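Local coordinates for nisin leader peptide-processing serine protease NisP (Lactococcus lactis subsp. lactis, PDB 4MZD), which probably cleaves the leader peptide from the precursor of the lantibiotic nisin, acting as a subtilisin-like serine endopeptidase, at residues Phe118-Lys124 / Gly136-Ile141; Thr149-Gln154 / Leu337-Asn342; Val243-Gly247 / Asp277-Val281; Phe282-Ile286 / Lys379-Leu383; Leu365-Tyr370 / Ile397-Gly403. One frame throughout, in Å; residues are numbered along the deposited sequence.

Contact 1. Residues Phe118-Lys124 / Gly136-Ile141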
# COMPACT_ATOMS: atom_id res chain seq x y z
N PHE A 118 -4.34 13.20 12.12
CA PHE A 118 -3.92 13.47 10.75
C PHE A 118 -2.71 14.37 10.78
O PHE A 118 -2.48 15.10 11.75
CB PHE A 118 -5.04 14.16 9.96
CG PHE A 118 -5.54 15.42 10.61
CD1 PHE A 118 -4.96 16.65 10.33
CD2 PHE A 118 -6.58 15.37 11.53
CE1 PHE A 118 -5.42 17.81 10.95
CE2 PHE A 118 -7.04 16.52 12.14
CZ PHE A 118 -6.46 17.74 11.85
N LYS A 119 -1.93 14.34 9.71
CA LYS A 119 -0.83 15.26 9.56
C LYS A 119 -0.39 15.32 8.12
O LYS A 119 -0.35 14.31 7.43
CB LYS A 119 0.36 14.83 10.42
CG LYS A 119 1.39 15.93 10.62
CD LYS A 119 0.90 16.98 11.61
CE LYS A 119 0.68 16.40 13.00
NZ LYS A 119 0.21 17.43 13.98
N ASN A 120 -0.06 16.53 7.68
CA ASN A 120 0.60 16.74 6.40
C ASN A 120 2.11 16.81 6.62
O ASN A 120 2.59 17.68 7.36
CB ASN A 120 0.11 18.04 5.78
CG ASN A 120 0.82 18.37 4.49
OD1 ASN A 120 1.26 17.47 3.76
ND2 ASN A 120 0.94 19.66 4.19
N LEU A 121 2.84 15.89 5.99
CA LEU A 121 4.30 15.84 6.09
C LEU A 121 4.98 16.42 4.85
O LEU A 121 6.20 16.45 4.77
CB LEU A 121 4.79 14.41 6.32
CG LEU A 121 4.40 13.67 7.61
CD1 LEU A 121 4.68 14.53 8.83
CD2 LEU A 121 2.94 13.20 7.60
N VAL A 122 4.20 16.88 3.87
CA VAL A 122 4.78 17.45 2.66
C VAL A 122 5.27 18.87 2.97
O VAL A 122 4.48 19.71 3.39
CB VAL A 122 3.77 17.49 1.50
CG1 VAL A 122 4.40 18.12 0.27
CG2 VAL A 122 3.25 16.09 1.19
N PRO A 123 6.57 19.14 2.79
CA PRO A 123 7.07 20.47 3.14
C PRO A 123 6.62 21.52 2.15
O PRO A 123 6.16 21.19 1.06
CB PRO A 123 8.59 20.30 3.05
CG PRO A 123 8.77 19.22 2.04
CD PRO A 123 7.64 18.26 2.28
N LYS A 124 6.77 22.78 2.53
CA LYS A 124 6.53 23.87 1.60
C LYS A 124 7.35 23.66 0.33
O LYS A 124 8.54 23.33 0.40
CB LYS A 124 6.89 25.21 2.24
CG LYS A 124 6.56 26.41 1.38
CD LYS A 124 6.85 27.71 2.10
CE LYS A 124 6.42 28.90 1.26
NZ LYS A 124 6.75 30.18 1.93
N GLY A 136 3.11 23.46 3.19
CA GLY A 136 3.70 22.96 4.41
C GLY A 136 2.77 23.02 5.61
O GLY A 136 3.16 22.69 6.73
N ASN A 137 1.53 23.45 5.39
CA ASN A 137 0.56 23.52 6.48
C ASN A 137 0.30 22.12 7.03
O ASN A 137 -0.14 21.25 6.30
CB ASN A 137 -0.74 24.14 5.97
CG ASN A 137 -1.75 24.38 7.08
OD1 ASN A 137 -1.87 23.60 8.01
ND2 ASN A 137 -2.47 25.48 6.97
N PRO A 138 0.58 21.89 8.33
CA PRO A 138 0.48 20.52 8.84
C PRO A 138 -0.94 19.96 8.87
O PRO A 138 -1.10 18.76 9.06
CB PRO A 138 1.02 20.64 10.27
CG PRO A 138 0.84 22.07 10.62
CD PRO A 138 1.10 22.81 9.35
N SER A 139 -1.95 20.81 8.69
CA SER A 139 -3.33 20.36 8.72
C SER A 139 -3.94 20.10 7.35
O SER A 139 -5.11 19.72 7.25
CB SER A 139 -4.20 21.36 9.48
OG SER A 139 -3.74 21.52 10.81
N ASP A 140 -3.16 20.32 6.29
CA ASP A 140 -3.66 20.19 4.92
C ASP A 140 -3.45 18.78 4.41
O ASP A 140 -2.37 18.44 3.91
CB ASP A 140 -2.93 21.19 4.01
CG ASP A 140 -3.44 21.16 2.58
OD1 ASP A 140 -4.24 20.27 2.23
OD2 ASP A 140 -3.01 22.03 1.79
N ILE A 141 -4.48 17.95 4.54
CA ILE A 141 -4.40 16.56 4.11
C ILE A 141 -5.29 16.26 2.91
O ILE A 141 -5.57 15.10 2.59
CB ILE A 141 -4.65 15.57 5.29
CG1 ILE A 141 -5.92 15.92 6.06
CG2 ILE A 141 -3.44 15.57 6.23
CD1 ILE A 141 -7.21 15.69 5.30
O HOH W 1 2.48 21.03 1.99
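Asn-120 holds the turn around Pro-138 with both its backbone and its side chain. Its N donates to Pro-138 O over 2.8 Å, and the N-H...O angle of 165° makes this a nearly straight bond. The side-chain amide supplies the second grip: ND2 reaches Asn-137 O at 2.9 Å, with that oxygen lying in the amide plane of Asn-120. Asp-140 N, which closes the type I beta turn beginning at Asn-137, meets the same Asn-137 O from the opposite face of its carbonyl.

The amide is carried there by a first torsion that sets CG anti to the backbone N (chi1 177°). Its orientation is fixed at both ends, because OD1 accepts from Val-122 N at 3.0 Å in an Asx turn while ND2 also donates to a water. That water takes a further bond from Gly-136 N and gives one to Val-122 O, joining Gly-136 to the chain at Asn-120 and Val-122.

Flanking contacts are lighter. Phe-118 turns its ring edge to Ser-139, CE1 lying 4.0 Å from Ser-139 CA. Lys-119, bent at chi2 and chi3, passes obliquely over the proline, its CD 3.9 Å from Pro-138 CB.

Further out, Asn-137 OD1 accepts from Ser-139 N in a second Asx turn, and Arg-174 NE bonds Asp-140 O. Strand 117-120 pairs with strand 169-174 and lies at an edge of the mostly parallel central sheet of the subtilisin-like fold; the loop fastened here leads on to helix 147-156, which begins at the predicted charge-relay residue His-147.

Contact 2. Residues Thr149-Gln154 / Leu337-Asn342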
# COMPACT_ATOMS: atom_id res chain seq x y z
N THR A 149 -7.16 8.57 -1.75
CA THR A 149 -8.59 8.30 -1.64
C THR A 149 -8.92 6.91 -2.18
O THR A 149 -9.76 6.19 -1.62
CB THR A 149 -9.40 9.40 -2.36
OG1 THR A 149 -9.08 10.67 -1.77
CG2 THR A 149 -10.90 9.17 -2.25
N GLU A 150 -8.23 6.52 -3.25
CA GLU A 150 -8.40 5.21 -3.87
C GLU A 150 -7.94 4.10 -2.92
O GLU A 150 -8.61 3.07 -2.78
CB GLU A 150 -7.65 5.19 -5.21
CG GLU A 150 -8.28 6.12 -6.24
CD GLU A 150 -7.33 6.61 -7.32
OE1 GLU A 150 -6.18 6.14 -7.40
OE2 GLU A 150 -7.76 7.50 -8.09
N VAL A 151 -6.81 4.32 -2.26
CA VAL A 151 -6.29 3.40 -1.27
C VAL A 151 -7.24 3.33 -0.06
O VAL A 151 -7.57 2.24 0.42
CB VAL A 151 -4.88 3.83 -0.82
CG1 VAL A 151 -4.42 3.08 0.42
CG2 VAL A 151 -3.89 3.62 -1.97
N ALA A 152 -7.70 4.48 0.42
CA ALA A 152 -8.58 4.50 1.58
C ALA A 152 -9.85 3.69 1.35
O ALA A 152 -10.31 2.98 2.25
CB ALA A 152 -8.93 5.92 1.97
N GLY A 153 -10.43 3.79 0.15
CA GLY A 153 -11.64 3.05 -0.14
C GLY A 153 -11.45 1.55 0.01
O GLY A 153 -12.35 0.85 0.48
N GLN A 154 -10.28 1.06 -0.38
CA GLN A 154 -9.99 -0.37 -0.26
C GLN A 154 -9.99 -0.83 1.19
O GLN A 154 -10.29 -2.00 1.47
CB GLN A 154 -8.65 -0.70 -0.90
CG GLN A 154 -8.65 -0.48 -2.40
CD GLN A 154 -9.60 -1.42 -3.08
OE1 GLN A 154 -9.37 -2.63 -3.10
NE2 GLN A 154 -10.71 -0.88 -3.58
N LEU A 337 -9.58 -2.55 -10.89
CA LEU A 337 -10.49 -2.60 -9.76
C LEU A 337 -11.13 -1.24 -9.48
O LEU A 337 -10.55 -0.18 -9.70
CB LEU A 337 -9.84 -3.24 -8.54
CG LEU A 337 -8.65 -2.48 -7.99
CD1 LEU A 337 -9.07 -1.63 -6.82
CD2 LEU A 337 -7.55 -3.44 -7.56
N PHE A 338 -12.36 -1.32 -9.01
CA PHE A 338 -13.23 -0.17 -8.87
C PHE A 338 -13.12 0.37 -7.45
O PHE A 338 -13.37 -0.36 -6.49
CB PHE A 338 -14.64 -0.66 -9.16
CG PHE A 338 -15.65 0.42 -9.37
CD1 PHE A 338 -15.65 1.19 -10.52
CD2 PHE A 338 -16.64 0.63 -8.43
CE1 PHE A 338 -16.62 2.16 -10.71
CE2 PHE A 338 -17.61 1.60 -8.62
CZ PHE A 338 -17.61 2.35 -9.77
N THR A 339 -12.75 1.63 -7.31
CA THR A 339 -12.56 2.19 -5.99
C THR A 339 -12.97 3.67 -5.93
O THR A 339 -13.27 4.30 -6.95
CB THR A 339 -11.12 1.98 -5.50
OG1 THR A 339 -11.06 2.18 -4.09
CG2 THR A 339 -10.16 2.91 -6.22
N THR A 340 -13.02 4.19 -4.71
CA THR A 340 -13.34 5.59 -4.46
C THR A 340 -12.23 6.51 -4.95
O THR A 340 -11.06 6.17 -4.83
CB THR A 340 -13.50 5.83 -2.95
OG1 THR A 340 -12.37 5.27 -2.26
CG2 THR A 340 -14.74 5.13 -2.41
N THR A 341 -12.57 7.67 -5.49
CA THR A 341 -11.52 8.63 -5.85
C THR A 341 -11.90 10.07 -5.49
O THR A 341 -13.01 10.34 -5.01
CB THR A 341 -11.06 8.45 -7.31
OG1 THR A 341 -9.84 9.17 -7.52
CG2 THR A 341 -12.13 8.91 -8.28
N ASN A 342 -10.97 11.00 -5.71
CA ASN A 342 -11.09 12.35 -5.18
C ASN A 342 -12.00 13.28 -5.99
O ASN A 342 -12.03 14.49 -5.75
CB ASN A 342 -9.71 12.98 -4.96
CG ASN A 342 -9.02 13.32 -6.25
OD1 ASN A 342 -9.40 12.82 -7.30
ND2 ASN A 342 -8.01 14.17 -6.18
O HOH W 2 -12.73 -2.61 -4.97
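Glu-150 and Thr-340 approach to 5.0 Å between their CA atoms, where the axes of helix 149-154 and strand 337-340 pass 6.3 Å apart and nearly at right angles (102°). Three consecutive threonine hydroxyls then bond the helix. Thr-340 OG1 donates to Thr-149 O at 2.8 Å, standing above the carbonyl plane on the face opposite Gly-153 N, the helix's own donor to that oxygen. Thr-339 OG1 gives its proton to Glu-150 O at 2.9 Å, this time in the carbonyl plane, on a lone pair.

In the subtilisin-like fold this helix starts at the predicted charge-relay His-147, and the strand belongs to a hairpin with 346-349, which leads to the predicted Ser-353. The contact thus joins the helix beginning at His-147 to the hairpin that precedes Ser-353. The third hydroxyl, Thr-341 OG1, donates to Glu-150 OE2 over 2.7 Å from the anti side of the carboxylate, the two side chains running alongside.

Gly-153, with no side chain, lets its CA come within 3.2 Å of Thr-340 OG1. Gln-154 bends at chi2 (-65°), which turns its amide back to the strand; NE2 donates to Thr-339 OG1 at 3.1 Å, whereas OE1 accepts from Lys-358 NZ.

Contact 3. Residues Val243-Gly247 / Asp277-Val281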
# COMPACT_ATOMS: atom_id res chain seq x y z
N VAL A 243 2.54 -2.19 6.85
CA VAL A 243 2.16 -3.00 5.70
C VAL A 243 2.49 -2.17 4.47
O VAL A 243 2.02 -1.04 4.35
CB VAL A 243 0.64 -3.31 5.75
CG1 VAL A 243 0.23 -4.26 4.64
CG2 VAL A 243 0.25 -3.87 7.12
N ALA A 244 3.31 -2.70 3.58
CA ALA A 244 3.88 -1.90 2.49
C ALA A 244 3.80 -2.62 1.15
O ALA A 244 4.01 -3.84 1.06
CB ALA A 244 5.33 -1.54 2.81
N ALA A 245 3.54 -1.84 0.10
CA ALA A 245 3.43 -2.39 -1.25
C ALA A 245 4.77 -2.73 -1.89
O ALA A 245 5.66 -1.89 -1.96
CB ALA A 245 2.75 -1.38 -2.13
N LEU A 246 4.89 -3.95 -2.41
CA LEU A 246 5.96 -4.25 -3.35
C LEU A 246 5.79 -3.39 -4.60
O LEU A 246 4.69 -3.00 -4.95
CB LEU A 246 5.93 -5.72 -3.74
CG LEU A 246 6.36 -6.73 -2.68
CD1 LEU A 246 6.10 -8.14 -3.18
CD2 LEU A 246 7.82 -6.55 -2.30
N GLY A 247 6.90 -3.14 -5.30
CA GLY A 247 6.84 -2.35 -6.52
C GLY A 247 6.06 -3.01 -7.63
O GLY A 247 5.77 -4.21 -7.60
N ASP A 277 13.76 -3.15 -2.20
CA ASP A 277 12.48 -2.47 -2.42
C ASP A 277 12.04 -2.02 -1.02
O ASP A 277 11.69 -2.85 -0.18
CB ASP A 277 11.51 -3.49 -3.05
CG ASP A 277 10.23 -2.87 -3.59
OD1 ASP A 277 9.92 -1.71 -3.24
OD2 ASP A 277 9.51 -3.58 -4.34
N ALA A 278 12.13 -0.72 -0.76
CA ALA A 278 11.90 -0.17 0.58
C ALA A 278 10.63 0.69 0.65
O ALA A 278 10.34 1.44 -0.27
CB ALA A 278 13.11 0.66 1.00
N PRO A 279 9.90 0.63 1.78
CA PRO A 279 10.24 -0.07 3.03
C PRO A 279 9.74 -1.51 3.16
O PRO A 279 9.81 -2.07 4.26
CB PRO A 279 9.57 0.81 4.10
CG PRO A 279 8.34 1.33 3.40
CD PRO A 279 8.79 1.59 1.98
N SER A 280 9.27 -2.12 2.08
CA SER A 280 8.73 -3.48 2.19
C SER A 280 9.78 -4.53 2.56
O SER A 280 9.43 -5.59 3.06
CB SER A 280 8.00 -3.89 0.91
OG SER A 280 8.91 -4.05 -0.17
N VAL A 281 11.06 -4.24 2.32
CA VAL A 281 12.13 -5.19 2.57
C VAL A 281 12.30 -5.58 4.03
O VAL A 281 12.74 -6.69 4.34
CB VAL A 281 13.48 -4.64 2.03
CG1 VAL A 281 13.85 -3.35 2.75
CG2 VAL A 281 14.58 -5.69 2.16
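Leu-246 and Asp-277 cross at about a right angle, and around them the end of strand 243-245 meets the turn that follows strand 277-278. Both strands belong to the central sheet of the subtilisin-like fold, close to the catalytic centre: the side chain of Ala-245 comes within about 5 Å of that of Ser-353, the predicted nucleophile of the charge relay.

Asp-277 points its carboxylate across the gap, since CG is anti to the backbone N (chi1 -169°). OD2 accepts from Gly-247 N at 2.8 Å through its syn lone pair, in a bond with an N-H...O angle of 161°. The same oxygen receives Asn-302 ND2, while OD1 forms a salt bridge with Arg-488, the last residue of the deposited chain. The acid is thus buried yet well supplied with donors, and the nearby guanidinium probably favours its ionised form. The arrangement is consistent with a specificity pocket suited to a basic side chain, as strand ends in this region line such a pocket in subtilisins.

Elsewhere in the contact small groups meet through carbon. Ala-244 CB sits 4.0 Å from Ser-280 CB and 4.2 Å from Pro-279 CG. The cis peptide before that proline lies in the turn that carries Ser-280 across to the alanine. Leu-246 holds CG anti to its carbonyl carbon and lays one branch against both polar side chains: CD2 is 4.0 Å from Asp-277 OD2 and, more tightly, 3.5 Å from Ser-280 OG.

Contact 4. Residues Phe282-Ile286 / Lys379-Leu383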
# COMPACT_ATOMS: atom_id res chain seq x y z
N PHE A 282 11.96 -4.68 4.95
CA PHE A 282 12.29 -4.92 6.35
C PHE A 282 11.56 -6.12 6.92
O PHE A 282 10.38 -6.34 6.64
CB PHE A 282 12.03 -3.66 7.18
CG PHE A 282 12.94 -2.53 6.82
CD1 PHE A 282 14.25 -2.51 7.27
CD2 PHE A 282 12.51 -1.50 6.00
CE1 PHE A 282 15.11 -1.49 6.91
CE2 PHE A 282 13.37 -0.48 5.64
CZ PHE A 282 14.67 -0.47 6.10
N GLU A 283 12.27 -6.90 7.72
CA GLU A 283 11.76 -8.14 8.27
C GLU A 283 10.43 -7.97 9.01
O GLU A 283 9.55 -8.81 8.91
CB GLU A 283 12.79 -8.75 9.22
CG GLU A 283 14.14 -9.04 8.59
CD GLU A 283 14.13 -10.27 7.70
OE1 GLU A 283 14.79 -11.27 8.07
OE2 GLU A 283 13.48 -10.24 6.64
N ASP A 284 10.29 -6.87 9.74
CA ASP A 284 9.08 -6.70 10.54
C ASP A 284 7.90 -6.13 9.75
O ASP A 284 6.77 -6.12 10.24
CB ASP A 284 9.37 -5.85 11.77
CG ASP A 284 10.30 -6.56 12.75
OD1 ASP A 284 10.31 -7.81 12.76
OD2 ASP A 284 11.02 -5.87 13.49
N VAL A 285 8.17 -5.68 8.53
CA VAL A 285 7.13 -5.15 7.65
C VAL A 285 6.43 -6.29 6.92
O VAL A 285 7.06 -7.28 6.57
CB VAL A 285 7.75 -4.14 6.65
CG1 VAL A 285 6.76 -3.71 5.58
CG2 VAL A 285 8.30 -2.93 7.39
N ILE A 286 5.13 -6.15 6.71
CA ILE A 286 4.39 -7.07 5.85
C ILE A 286 4.43 -6.54 4.43
O ILE A 286 3.84 -5.50 4.14
CB ILE A 286 2.94 -7.23 6.35
CG1 ILE A 286 2.96 -7.83 7.75
CG2 ILE A 286 2.14 -8.09 5.38
CD1 ILE A 286 1.62 -7.92 8.41
N LYS A 379 2.07 -10.63 12.56
CA LYS A 379 2.58 -11.07 11.26
C LYS A 379 2.60 -12.60 11.15
O LYS A 379 2.20 -13.17 10.13
CB LYS A 379 3.96 -10.49 10.94
CG LYS A 379 4.49 -10.89 9.56
CD LYS A 379 5.77 -10.15 9.17
CE LYS A 379 6.34 -10.71 7.87
NZ LYS A 379 7.60 -10.05 7.41
N ARG A 380 3.06 -13.27 12.21
CA ARG A 380 3.06 -14.73 12.24
C ARG A 380 1.65 -15.26 12.03
O ARG A 380 1.43 -16.22 11.27
CB ARG A 380 3.64 -15.25 13.56
CG ARG A 380 5.15 -15.06 13.71
CD ARG A 380 5.70 -15.71 14.98
NE ARG A 380 5.56 -14.85 16.16
CZ ARG A 380 4.80 -15.14 17.21
NH1 ARG A 380 4.74 -14.30 18.24
NH2 ARG A 380 4.12 -16.28 17.25
N PHE A 381 0.68 -14.65 12.70
CA PHE A 381 -0.70 -15.08 12.60
C PHE A 381 -1.23 -14.94 11.17
O PHE A 381 -1.89 -15.83 10.65
CB PHE A 381 -1.57 -14.30 13.58
CG PHE A 381 -3.02 -14.66 13.54
CD1 PHE A 381 -3.48 -15.84 14.09
CD2 PHE A 381 -3.93 -13.81 12.94
CE1 PHE A 381 -4.83 -16.16 14.05
CE2 PHE A 381 -5.28 -14.12 12.90
CZ PHE A 381 -5.73 -15.30 13.45
N LEU A 382 -0.93 -13.81 10.53
CA LEU A 382 -1.35 -13.57 9.16
C LEU A 382 -0.82 -14.65 8.23
O LEU A 382 -1.56 -15.25 7.45
CB LEU A 382 -0.88 -12.20 8.67
CG LEU A 382 -1.11 -11.90 7.19
CD1 LEU A 382 -2.59 -11.76 6.86
CD2 LEU A 382 -0.33 -10.66 6.77
N LEU A 383 0.49 -14.89 8.29
CA LEU A 383 1.11 -15.80 7.35
C LEU A 383 0.64 -17.25 7.54
O LEU A 383 0.53 -17.99 6.56
CB LEU A 383 2.63 -15.68 7.39
CG LEU A 383 3.15 -14.30 6.97
CD1 LEU A 383 4.67 -14.28 6.87
CD2 LEU A 383 2.53 -13.86 5.66
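Lys-379 reaches from its helix past Ile-286 to the backbone of the loop, and the two side chains slide by each other in opposite directions. The setting is an outer layer of the subtilisin-like fold, where helix 375-384 packs beside the loop leading from strand 275-278 into strand 286-291 of the mostly parallel central sheet. A type I beta turn from Phe-282 to Val-285 shapes that loop.

From CB, which is directed at the loop, the lysine runs fully extended: CG is anti to the backbone N (chi1 -178°) and every later torsion also lies near 180°. CG packs on Ile-286, 3.9 Å from its CG1. CD touches the same isoleucine carbon and comes within 4.0 Å of Glu-283 O. CE lies 3.7 Å from Val-285 O. At the tip, Lys-379 NZ donates twice, to Glu-283 O at 2.8 Å and to Val-285 O at 2.9 Å. The first bond is tilted moderately from its carbonyl plane; the second comes from above its own, 39° out of it.

Two main-chain oxygens in the turn region therefore fix the ammonium group, and the loop is tied to the helix without a salt bridge. The acidic neighbours stay back, Glu-283 OE2 lying 5.9 Å from Lys-379 NZ, although their charges may still favour the ammonium ion.

Deeper in, Ile-286 also meets Leu-382, one helical turn along from the lysine. Helix 356-370 closes over this pair through Leu-363. The two side chains cross obliquely, and the nearest atoms are Ile-286 CD1 and Leu-382 CD2, 3.7 Å apart.

Contact 5. Residues Leu365-Tyr370 / Ile397-Gly403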
# COMPACT_ATOMS: atom_id res chain seq x y z
N LEU A 365 -8.81 -5.72 11.41
CA LEU A 365 -9.93 -6.52 11.93
C LEU A 365 -9.45 -7.54 12.96
O LEU A 365 -10.06 -7.71 14.00
CB LEU A 365 -10.66 -7.24 10.79
CG LEU A 365 -11.46 -6.37 9.80
CD1 LEU A 365 -11.91 -7.20 8.61
CD2 LEU A 365 -12.65 -5.70 10.47
N VAL A 366 -8.34 -8.22 12.64
CA VAL A 366 -7.72 -9.22 13.52
C VAL A 366 -7.24 -8.62 14.83
O VAL A 366 -7.44 -9.19 15.91
CB VAL A 366 -6.50 -9.88 12.82
CG1 VAL A 366 -5.69 -10.72 13.80
CG2 VAL A 366 -6.94 -10.70 11.63
N VAL A 367 -6.56 -7.49 14.73
CA VAL A 367 -6.07 -6.81 15.92
C VAL A 367 -7.23 -6.52 16.86
O VAL A 367 -7.15 -6.76 18.07
CB VAL A 367 -5.33 -5.51 15.56
CG1 VAL A 367 -5.10 -4.65 16.79
CG2 VAL A 367 -4.00 -5.83 14.88
N ASP A 368 -8.32 -6.01 16.30
CA ASP A 368 -9.50 -5.65 17.07
C ASP A 368 -10.22 -6.89 17.62
O ASP A 368 -10.56 -6.94 18.81
CB ASP A 368 -10.43 -4.82 16.20
CG ASP A 368 -11.50 -4.09 16.99
OD1 ASP A 368 -11.14 -3.22 17.81
OD2 ASP A 368 -12.70 -4.37 16.77
N LYS A 369 -10.43 -7.90 16.78
CA LYS A 369 -11.17 -9.09 17.19
C LYS A 369 -10.47 -9.88 18.29
O LYS A 369 -11.09 -10.32 19.25
CB LYS A 369 -11.45 -10.00 16.00
CG LYS A 369 -12.13 -11.32 16.39
CD LYS A 369 -12.35 -12.22 15.18
CE LYS A 369 -12.86 -13.60 15.59
NZ LYS A 369 -14.29 -13.56 16.02
N TYR A 370 -9.16 -10.07 18.13
CA TYR A 370 -8.40 -10.94 19.02
C TYR A 370 -7.62 -10.18 20.09
O TYR A 370 -6.99 -10.80 20.94
CB TYR A 370 -7.46 -11.84 18.20
CG TYR A 370 -8.17 -12.94 17.43
CD1 TYR A 370 -8.63 -14.08 18.08
CD2 TYR A 370 -8.36 -12.86 16.05
CE1 TYR A 370 -9.27 -15.09 17.40
CE2 TYR A 370 -9.00 -13.87 15.35
CZ TYR A 370 -9.46 -14.99 16.04
OH TYR A 370 -10.09 -16.02 15.38
N ILE A 397 -9.76 -13.34 4.02
CA ILE A 397 -10.18 -12.71 5.26
C ILE A 397 -11.00 -13.66 6.13
O ILE A 397 -10.91 -13.61 7.36
CB ILE A 397 -10.92 -11.38 5.01
CG1 ILE A 397 -10.01 -10.45 4.20
CG2 ILE A 397 -11.33 -10.74 6.32
CD1 ILE A 397 -10.61 -9.11 3.88
N VAL A 398 -11.79 -14.53 5.51
CA VAL A 398 -12.50 -15.54 6.28
C VAL A 398 -11.52 -16.43 7.05
O VAL A 398 -11.70 -16.68 8.25
CB VAL A 398 -13.46 -16.36 5.40
CG1 VAL A 398 -14.03 -17.53 6.19
CG2 VAL A 398 -14.58 -15.47 4.87
N ASP A 399 -10.48 -16.90 6.37
CA ASP A 399 -9.47 -17.73 7.04
C ASP A 399 -8.79 -16.97 8.17
O ASP A 399 -8.54 -17.52 9.24
CB ASP A 399 -8.40 -18.21 6.05
CG ASP A 399 -8.91 -19.28 5.11
OD1 ASP A 399 -10.00 -19.84 5.33
OD2 ASP A 399 -8.18 -19.58 4.14
N LEU A 400 -8.50 -15.70 7.92
CA LEU A 400 -7.81 -14.89 8.89
C LEU A 400 -8.67 -14.67 10.14
O LEU A 400 -8.20 -14.85 11.26
CB LEU A 400 -7.43 -13.55 8.26
CG LEU A 400 -6.47 -12.68 9.07
CD1 LEU A 400 -5.18 -13.44 9.34
CD2 LEU A 400 -6.20 -11.41 8.30
N LEU A 401 -9.94 -14.31 9.94
CA LEU A 401 -10.86 -14.10 11.05
C LEU A 401 -11.08 -15.39 11.84
O LEU A 401 -11.14 -15.37 13.07
CB LEU A 401 -12.20 -13.56 10.55
CG LEU A 401 -12.21 -12.10 10.08
CD1 LEU A 401 -13.51 -11.79 9.35
CD2 LEU A 401 -12.01 -11.15 11.25
N ASN A 402 -11.22 -16.51 11.14
CA ASN A 402 -11.42 -17.79 11.81
C ASN A 402 -10.19 -18.25 12.60
O ASN A 402 -10.33 -18.92 13.62
CB ASN A 402 -11.87 -18.86 10.81
CG ASN A 402 -13.31 -18.65 10.36
OD1 ASN A 402 -14.11 -18.06 11.08
ND2 ASN A 402 -13.64 -19.15 9.18
N GLY A 403 -9.00 -17.89 12.13
CA GLY A 403 -7.77 -18.12 12.87
C GLY A 403 -7.55 -19.55 13.34
O GLY A 403 -7.21 -19.79 14.50
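Val-366 presses into Leu-400, and Leu-401 fills the groove beside it, where two nearly parallel helices lie side by side at the periphery of the subtilisin-like fold. The axes of the segments 365-370 and 397-402 pass 10.1 Å apart at an angle of 26°. Helix 375-384 backs the seam, Phe-381 touching both Val-366 and Leu-400.

The main bump is the Val-366 CG2 methyl, lodged against the fork of Leu-400. It lies only 3.3 Å from Leu-400 CG and 3.5 Å from CD2, tighter than usual for carbons. The two side chains cross at about a right angle.

Leu-401 supplies the converse fit. Its CD2 enters the hollow between two residues one turn apart, 4.2 Å from Leu-365 CB and 4.1 Å from Lys-369 CD. Toward the N-terminal ends of the two segments, Leu-365 CD1 rests on Ile-397 CG2.

Beyond Leu-401, Lys-369 CG lies over one face of the Tyr-370 ring, toward its rim. Gly-403, with positive phi, ends the second helix beside the phenol. There the Tyr-370 OH donates to Leu-401 O over 2.6 Å, the carbonyl oxygen lying at the ring edge.

How the contacts relate
Contacts 1 to 5 sample one subtilase domain. Contact 1 lies at an edge of the mostly parallel sheet, on strand 117-120, and its loop precedes helix 147-156 of contact 2; their centres are 21 Å apart. Contacts 3 and 4 are 12 Å apart at their centres and touch, Ala-244 N probably bonding Ile-286 O as strand 241-245 pairs with strand 286-291. Contacts 4 and 5, 15 Å apart at their centres, touch through Phe-381, and their segments alternate along the chain. Contact 3 falls between the segments of contact 2; both approach the predicted charge-relay residues, whereas contacts 4 and 5 lie away from these residues, around helices 356-370, 375-384 and 397-402.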